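Local coordinates for protein NG, ng-dimethylarginine dimethylaminohydrolase (Pseudomonas aeruginosa, PDB 1H70) that hydrolyses N(G),N(G)-dimethyl-L-arginine and N(G)-monomethyl-L-arginine, natural inhibitors of nitric oxide synthase, to citrulline and dimethylamine or methylamine, at residues A[120-124]-A[125-129]; A[206-210]-A[211-215]. The protein carries 1 engineered substitution. One frame throughout, in Å; residues are numbered along the deposited sequence.

Contact 1 of 2, residues A[120-124]-A[125-129]; sequences MMVGD and HFYIG
A tight beta hairpin joins residues 120-124 to 125-129: a type II' turn from Val122 to His125, with Gly123 at positive phi (67°), reverses the chain between two antiparallel strands. Met120 pairs with Tyr127 through two backbone bonds, and Val122 with His125 through two more. Of the latter, Val122 N to His125 O (2.8 Å) and His125 N to Val122 O (3.1 Å) close the turn. Between them Met121 faces Phe126. Their side chains run alongside each other, Met121 CB lying 3.6 Å from Phe126 CE2, and Met121, extended as far as its sulfur, places SD 4.7 Å from the centroid of the Phe126 ring, an oblique Met-aromatic contact. On the other face, Val122 CG2 meets Tyr127 CE1 at 3.6 Å in the plane of the phenol ring, and Met120 CE touches its CD1. With CG anti to the backbone N (chi1 -167°), the imidazole of His125 sets CD2 over the centre of one Tyr127 face, 3.5 Å above it. Both imidazole nitrogens are hydrogen-bonded to hydroxyls, ND1 to Ser152 and NE2 to Ser154, which fixes the ring's rotation and ties the hairpin to strand 152-157.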
loop_
_atom_site.group_PDB
_atom_site.type_symbol
_atom_site.label_atom_id
_atom_site.label_comp_id
_atom_site.label_asym_id
_atom_site.label_seq_id
_atom_site.Cartn_x
_atom_site.Cartn_y
_atom_site.Cartn_z
ATOM N N MET A 120 3.520 -3.206 -6.599
ATOM C CA MET A 120 2.817 -4.432 -6.256
ATOM C C MET A 120 3.748 -5.662 -6.326
ATOM O O MET A 120 4.262 -5.965 -7.377
ATOM C CB MET A 120 1.643 -4.658 -7.215
ATOM C CG MET A 120 0.783 -5.860 -6.817
ATOM S SD MET A 120 -0.673 -6.108 -7.847
ATOM C CE MET A 120 0.107 -6.306 -9.486
ATOM N N MET A 121 3.953 -6.334 -5.195
ATOM C CA MET A 121 4.845 -7.486 -5.088
ATOM C C MET A 121 4.122 -8.780 -5.396
ATOM O O MET A 121 3.124 -9.117 -4.732
ATOM C CB MET A 121 5.397 -7.567 -3.665
ATOM C CG MET A 121 6.239 -8.800 -3.377
ATOM S SD MET A 121 7.000 -8.767 -1.702
ATOM C CE MET A 121 5.560 -9.285 -0.742
ATOM N N VAL A 122 4.629 -9.503 -6.389
ATOM C CA VAL A 122 4.061 -10.806 -6.770
ATOM C C VAL A 122 5.225 -11.767 -6.786
ATOM O O VAL A 122 5.941 -11.796 -7.776
ATOM C CB VAL A 122 3.410 -10.800 -8.169
ATOM C CG1 VAL A 122 2.762 -12.184 -8.479
ATOM C CG2 VAL A 122 2.370 -9.705 -8.241
ATOM N N GLY A 123 5.427 -12.511 -5.699
ATOM C CA GLY A 123 6.584 -13.401 -5.630
ATOM C C GLY A 123 7.816 -12.523 -5.586
ATOM O O GLY A 123 7.861 -11.560 -4.801
ATOM N N ASP A 124 8.808 -12.799 -6.428
ATOM C CA ASP A 124 10.011 -11.954 -6.429
ATOM C C ASP A 124 9.950 -10.857 -7.510
ATOM O O ASP A 124 10.945 -10.151 -7.755
ATOM C CB ASP A 124 11.273 -12.801 -6.597
ATOM C CG ASP A 124 11.485 -13.793 -5.475
ATOM O OD1 ASP A 124 11.150 -13.504 -4.299
ATOM O OD2 ASP A 124 12.020 -14.908 -5.712
ATOM N N HIS A 125 8.787 -10.692 -8.144
ATOM C CA HIS A 125 8.609 -9.666 -9.173
ATOM C C HIS A 125 7.874 -8.474 -8.580
ATOM O O HIS A 125 6.917 -8.658 -7.815
ATOM C CB HIS A 125 7.842 -10.153 -10.409
ATOM C CG HIS A 125 7.935 -9.199 -11.557
ATOM N ND1 HIS A 125 9.030 -9.163 -12.397
ATOM C CD2 HIS A 125 7.108 -8.206 -11.973
ATOM C CE1 HIS A 125 8.862 -8.202 -13.296
ATOM N NE2 HIS A 125 7.697 -7.615 -13.063
ATOM N N PHE A 126 8.326 -7.273 -8.933
ATOM C CA PHE A 126 7.692 -6.042 -8.428
ATOM C C PHE A 126 7.161 -5.193 -9.567
ATOM O O PHE A 126 7.935 -4.710 -10.389
ATOM C CB PHE A 126 8.678 -5.234 -7.570
ATOM C CG PHE A 126 9.049 -5.913 -6.273
ATOM C CD1 PHE A 126 10.003 -6.925 -6.259
ATOM C CD2 PHE A 126 8.431 -5.566 -5.093
ATOM C CE1 PHE A 126 10.334 -7.556 -5.049
ATOM C CE2 PHE A 126 8.742 -6.181 -3.897
ATOM C CZ PHE A 126 9.704 -7.194 -3.888
ATOM N N TYR A 127 5.833 -5.014 -9.637
ATOM C CA TYR A 127 5.235 -4.201 -10.689
ATOM C C TYR A 127 5.180 -2.778 -10.156
ATOM O O TYR A 127 4.673 -2.551 -9.053
ATOM C CB TYR A 127 3.800 -4.625 -11.023
ATOM C CG TYR A 127 3.721 -5.979 -11.656
ATOM C CD1 TYR A 127 3.524 -7.094 -10.880
ATOM C CD2 TYR A 127 3.845 -6.130 -13.032
ATOM C CE1 TYR A 127 3.449 -8.372 -11.444
ATOM C CE2 TYR A 127 3.776 -7.401 -13.618
ATOM C CZ TYR A 127 3.592 -8.511 -12.803
ATOM O OH TYR A 127 3.502 -9.795 -13.374
ATOM N N ILE A 128 5.703 -1.846 -10.941
ATOM C CA ILE A 128 5.795 -0.451 -10.532
ATOM C C ILE A 128 5.032 0.495 -11.459
ATOM O O ILE A 128 5.371 0.610 -12.643
ATOM C CB ILE A 128 7.276 -0.016 -10.529
ATOM C CG1 ILE A 128 8.130 -0.900 -9.634
ATOM C CG2 ILE A 128 7.361 1.454 -10.074
ATOM C CD1 ILE A 128 9.626 -0.536 -9.708
ATOM N N GLY A 129 4.005 1.176 -10.936
ATOM C CA GLY A 129 3.242 2.093 -11.772
ATOM C C GLY A 129 3.931 3.430 -12.027
ATOM O O GLY A 129 4.614 3.993 -11.144
#

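Contact 2 of 2, residues A[206-210]-A[211-215]; sequences CIWVN and ERVIM
The indole of Trp208 receives on one face the backbone nitrogens of Asn210 and Glu211, the latter 3.0 Å above the ring plane and offset toward the rim. The rings of Phe1 (planes about 20° apart) and Phe3 (about 65°) also meet the indole. At the edge stands the Glu211 carboxylate, its plane 80° from that of the indole. Trp208 NE1 donates to Glu211 OE1 at 3.0 Å, almost straight and within the ring plane, yet it meets the oxygen from above the carboxylate plane. The bend of Glu211 at chi2 folds the carboxylate back toward the indole, and its other oxygen, OE2, is hydrogen-bonded to His173 NE2. The Arg212 guanidinium has the carbonyl of Asn210 at its edge, where NH2 gives a bond of 2.9 Å to Asn210 O; NH1 forms a salt bridge with Asp47.

These groups surround a type I' turn from Val209 to Arg212, with Asn210 and Glu211 both at positive phi. Behind it the hairpin strands pair antiparallel, Ile207 with Ile214 and Val209 with Arg212, each by two backbone bonds. Ile207 and Ile214 lie side by side, CG1 of the former 3.7 Å from CB of the latter. Near the other end, Cys206 SG packs 3.4 Å from Met215 CB. The buried amide of Asn210 is satisfied by Phe3 N at OD1 and Cys46 O at ND2. The turn is thus gripped by directed polar bonds as well as by apolar contact: its carboxylate fixes the indole NH, and its carbonyl and amide bind the arginine and the neighbouring loops.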
loop_
_atom_site.group_PDB
_atom_site.type_symbol
_atom_site.label_atom_id
_atom_site.label_comp_id
_atom_site.label_asym_id
_atom_site.label_seq_id
_atom_site.Cartn_x
_atom_site.Cartn_y
_atom_site.Cartn_z
ATOM N N CYS A 206 -7.023 -4.127 -1.206
ATOM C CA CYS A 206 -7.162 -5.064 -0.094
ATOM C C CYS A 206 -5.774 -5.613 0.216
ATOM O O CYS A 206 -4.875 -5.471 -0.595
ATOM C CB CYS A 206 -8.063 -6.264 -0.427
ATOM S SG CYS A 206 -9.787 -5.844 -0.749
ATOM N N ILE A 207 -5.599 -6.209 1.400
ATOM C CA ILE A 207 -4.304 -6.831 1.713
ATOM C C ILE A 207 -4.368 -8.273 2.171
ATOM O O ILE A 207 -5.120 -8.642 3.058
ATOM C CB ILE A 207 -3.505 -6.043 2.785
ATOM C CG1 ILE A 207 -4.354 -5.798 4.034
ATOM C CG2 ILE A 207 -2.960 -4.745 2.192
ATOM C CD1 ILE A 207 -3.580 -5.044 5.152
ATOM N N TRP A 208 -3.536 -9.101 1.543
ATOM C CA TRP A 208 -3.373 -10.473 1.958
ATOM C C TRP A 208 -2.339 -10.411 3.078
ATOM O O TRP A 208 -1.310 -9.734 2.935
ATOM C CB TRP A 208 -2.818 -11.328 0.817
ATOM C CG TRP A 208 -2.478 -12.744 1.197
ATOM C CD1 TRP A 208 -3.325 -13.823 1.096
ATOM C CD2 TRP A 208 -1.256 -13.228 1.730
ATOM N NE1 TRP A 208 -2.684 -14.955 1.542
ATOM C CE2 TRP A 208 -1.399 -14.622 1.917
ATOM C CE3 TRP A 208 -0.030 -12.633 2.056
ATOM C CZ2 TRP A 208 -0.379 -15.420 2.445
ATOM C CZ3 TRP A 208 0.998 -13.430 2.562
ATOM C CH2 TRP A 208 0.825 -14.811 2.742
ATOM N N VAL A 209 -2.613 -11.087 4.189
ATOM C CA VAL A 209 -1.645 -11.214 5.282
ATOM C C VAL A 209 -1.807 -12.632 5.850
ATOM O O VAL A 209 -2.754 -12.921 6.593
ATOM C CB VAL A 209 -1.892 -10.217 6.472
ATOM C CG1 VAL A 209 -0.743 -10.331 7.486
ATOM C CG2 VAL A 209 -2.023 -8.751 6.026
ATOM N N ASN A 210 -0.921 -13.542 5.487
ATOM C CA ASN A 210 -0.948 -14.879 6.063
ATOM C C ASN A 210 -2.283 -15.646 5.952
ATOM O O ASN A 210 -2.770 -16.281 6.902
ATOM C CB ASN A 210 -0.476 -14.787 7.523
ATOM C CG ASN A 210 0.989 -14.343 7.623
ATOM O OD1 ASN A 210 1.701 -14.302 6.616
ATOM N ND2 ASN A 210 1.451 -14.020 8.838
ATOM N N GLU A 211 -2.855 -15.590 4.772
ATOM C CA GLU A 211 -4.113 -16.271 4.430
ATOM C C GLU A 211 -5.380 -15.571 4.913
ATOM O O GLU A 211 -6.486 -16.044 4.661
ATOM C CB GLU A 211 -4.103 -17.770 4.733
ATOM C CG GLU A 211 -2.996 -18.599 4.076
ATOM C CD GLU A 211 -2.729 -18.415 2.577
ATOM O OE1 GLU A 211 -3.536 -17.844 1.812
ATOM O OE2 GLU A 211 -1.622 -18.871 2.170
ATOM N N ARG A 212 -5.225 -14.441 5.606
ATOM C CA ARG A 212 -6.332 -13.569 5.971
ATOM C C ARG A 212 -6.338 -12.501 4.880
ATOM O O ARG A 212 -5.273 -12.232 4.287
ATOM C CB ARG A 212 -6.116 -12.830 7.299
ATOM C CG ARG A 212 -5.098 -13.471 8.269
ATOM C CD ARG A 212 -5.688 -14.507 9.101
ATOM N NE ARG A 212 -5.084 -15.048 10.319
ATOM C CZ ARG A 212 -4.084 -15.872 10.631
ATOM N NH1 ARG A 212 -3.974 -16.173 11.924
ATOM N NH2 ARG A 212 -3.161 -16.353 9.777
ATOM N N VAL A 213 -7.481 -11.911 4.584
ATOM C CA VAL A 213 -7.492 -10.806 3.625
ATOM C C VAL A 213 -8.261 -9.695 4.321
ATOM O O VAL A 213 -9.434 -9.867 4.701
ATOM C CB VAL A 213 -8.070 -11.114 2.240
ATOM C CG1 VAL A 213 -8.301 -9.799 1.491
ATOM C CG2 VAL A 213 -7.124 -11.960 1.400
ATOM N N ILE A 214 -7.590 -8.569 4.538
ATOM C CA ILE A 214 -8.215 -7.431 5.214
ATOM C C ILE A 214 -8.750 -6.489 4.143
ATOM O O ILE A 214 -8.007 -6.121 3.217
ATOM C CB ILE A 214 -7.228 -6.730 6.161
ATOM C CG1 ILE A 214 -6.876 -7.678 7.330
ATOM C CG2 ILE A 214 -7.846 -5.447 6.713
ATOM C CD1 ILE A 214 -5.739 -7.192 8.222
ATOM N N MET A 215 -10.026 -6.127 4.218
ATOM C CA MET A 215 -10.613 -5.298 3.168
ATOM C C MET A 215 -11.526 -4.258 3.808
ATOM O O MET A 215 -11.939 -4.436 4.970
ATOM C CB MET A 215 -11.450 -6.183 2.212
ATOM C CG MET A 215 -12.715 -6.678 2.898
ATOM S SD MET A 215 -13.823 -7.653 1.812
ATOM C CE MET A 215 -14.186 -6.434 0.605
#

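In the fold
Contacts 1 and 2 are two beta hairpins of similar build, formed one after the other along the chain, with centres about 17 Å apart and nearest atoms about 7 Å apart without touching. In each, the second strand of the hairpin is the middle one of a three-stranded mixed sheet and runs parallel to a third strand, 152-157 for contact 1 and 232-236 for contact 2. Neither contact holds a citrulline-pocket residue, and both lie behind the first shell of the site: the side chain of Met120 lies about 11 Å from the bound citrulline and that of Ile207 about 9 Å. Glu66, a pocket residue, has its side chain about 8 Å from that of Met120 and about 6 Å from that of Ile207.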